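Local coordinates for protein polyprenyl synthetase (Zymomonas mobilis subsp. mobilis, PDB 4KKM) that probably builds isoprenoid chains as a metal-dependent prenyltransferase, joining five-carbon units into farnesyl or longer prenyl diphosphates, at residues B[142-145]-B[146-150]. Sequence-based numbering, arbitrary orientation.
Sequences QALA and FEILS
Phe-146 reaches back along its helix toward Gln-142, one turn earlier. Its CB sits 3.8 Å from Ala-143 O, and CG stays near the carbonyl carbon of Ala-145. With CG anti to its own carbonyl carbon (chi1 -65°), the ring leans over the preceding turn: CD2 comes to 3.3 Å from Gln-142 O, and CE2 to 4.1 Å from Gln-142 CG. The two side chains run alongside each other, amide and ring planes 26° apart. Beyond this pair, the ring stacks on Phe-146 of the second subunit, while Gln-142 NE2 donates to Asp-139 O of that subunit. With an alanine at Phe-146, the partner ring would probably lose its stacking mate and Gln-142 CG its aromatic neighbour. On another side of the helix, Leu-144 CG meets Ile-148 CD1 at 3.9 Å. Backbone bonds Glu-147 N to Ala-143 O, Ile-148 N to Leu-144 O (2.9 Å) and Leu-149 N to Ala-145 O join the turns. Ser-150 OG donates a hydrogen bond to Glu-147 O at 2.7 Å, and Ser-150 N reaches that oxygen from the same face. Ala-145 and Ile-148 pack on helix 87-109, Leu-149 on helix 158-172. The i to i+4 pairs Gln-142/Phe-146 and Leu-144/Ile-148 mark a largely buried stretch of alpha-helix at the dimer interface of the all-helical isoprenoid synthase fold.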
loop_
_atom_site.group_PDB
_atom_site.type_symbol
_atom_site.label_atom_id
_atom_site.label_comp_id
_atom_site.label_asym_id
_atom_site.label_seq_id
_atom_site.Cartn_x
_atom_site.Cartn_y
_atom_site.Cartn_z
ATOM N N GLN B 142 -2.099 0.601 -4.576
ATOM C CA GLN B 142 -1.264 -0.195 -3.679
ATOM C C GLN B 142 -2.137 -0.996 -2.707
ATOM O O GLN B 142 -1.923 -2.193 -2.503
ATOM C CB GLN B 142 -0.225 0.644 -2.912
ATOM C CG GLN B 142 0.477 -0.202 -1.834
ATOM C CD GLN B 142 1.810 0.359 -1.346
ATOM O OE1 GLN B 142 2.704 -0.403 -0.972
ATOM N NE2 GLN B 142 1.951 1.687 -1.349
ATOM N N ALA B 143 -3.127 -0.334 -2.114
ATOM C CA ALA B 143 -4.054 -1.024 -1.223
ATOM C C ALA B 143 -4.760 -2.165 -1.955
ATOM O O ALA B 143 -4.946 -3.248 -1.401
ATOM C CB ALA B 143 -5.084 -0.046 -0.653
ATOM N N LEU B 144 -5.135 -1.917 -3.208
ATOM C CA LEU B 144 -5.883 -2.906 -3.990
ATOM C C LEU B 144 -5.091 -4.201 -4.183
ATOM O O LEU B 144 -5.668 -5.296 -4.176
ATOM C CB LEU B 144 -6.291 -2.328 -5.351
ATOM C CG LEU B 144 -7.198 -3.228 -6.193
ATOM C CD1 LEU B 144 -8.497 -3.519 -5.442
ATOM C CD2 LEU B 144 -7.484 -2.585 -7.544
ATOM N N ALA B 145 -3.774 -4.081 -4.345
ATOM C CA ALA B 145 -2.925 -5.258 -4.526
ATOM C C ALA B 145 -3.115 -6.249 -3.382
ATOM O O ALA B 145 -3.201 -7.463 -3.594
ATOM C CB ALA B 145 -1.454 -4.852 -4.615
ATOM N N PHE B 146 -3.184 -5.719 -2.163
ATOM C CA PHE B 146 -3.270 -6.568 -0.977
ATOM C C PHE B 146 -4.678 -7.105 -0.774
ATOM O O PHE B 146 -4.855 -8.241 -0.316
ATOM C CB PHE B 146 -2.745 -5.832 0.260
ATOM C CG PHE B 146 -1.284 -5.519 0.174
ATOM C CD1 PHE B 146 -0.335 -6.504 0.430
ATOM C CD2 PHE B 146 -0.852 -4.262 -0.215
ATOM C CE1 PHE B 146 1.020 -6.228 0.318
ATOM C CE2 PHE B 146 0.500 -3.982 -0.329
ATOM C CZ PHE B 146 1.439 -4.966 -0.057
ATOM N N GLU B 147 -5.679 -6.302 -1.134
ATOM C CA GLU B 147 -7.056 -6.787 -1.133
ATOM C C GLU B 147 -7.197 -7.993 -2.055
ATOM O O GLU B 147 -7.809 -8.996 -1.684
ATOM C CB GLU B 147 -8.054 -5.695 -1.550
ATOM C CG GLU B 147 -9.505 -6.141 -1.355
ATOM C CD GLU B 147 -10.524 -5.116 -1.817
ATOM O OE1 GLU B 147 -10.143 -3.950 -2.053
ATOM O OE2 GLU B 147 -11.714 -5.481 -1.944
ATOM N N ILE B 148 -6.619 -7.897 -3.249
ATOM C CA ILE B 148 -6.710 -8.980 -4.232
ATOM C C ILE B 148 -6.074 -10.265 -3.704
ATOM O O ILE B 148 -6.667 -11.345 -3.789
ATOM C CB ILE B 148 -6.033 -8.590 -5.570
ATOM C CG1 ILE B 148 -6.800 -7.459 -6.266
ATOM C CG2 ILE B 148 -5.918 -9.801 -6.503
ATOM C CD1 ILE B 148 -5.984 -6.764 -7.351
ATOM N N LEU B 149 -4.873 -10.148 -3.144
ATOM C CA LEU B 149 -4.153 -11.323 -2.649
ATOM C C LEU B 149 -4.838 -11.995 -1.464
ATOM O O LEU B 149 -4.634 -13.184 -1.211
ATOM C CB LEU B 149 -2.721 -10.964 -2.256
ATOM C CG LEU B 149 -1.736 -10.686 -3.391
ATOM C CD1 LEU B 149 -0.350 -10.418 -2.821
ATOM C CD2 LEU B 149 -1.701 -11.871 -4.358
ATOM N N SER B 150 -5.642 -11.232 -0.732
ATOM C CA SER B 150 -6.271 -11.747 0.479
ATOM C C SER B 150 -7.459 -12.669 0.188
ATOM O O SER B 150 -7.819 -13.502 1.019
ATOM C CB SER B 150 -6.722 -10.593 1.381
ATOM O OG SER B 150 -7.902 -9.996 0.872
#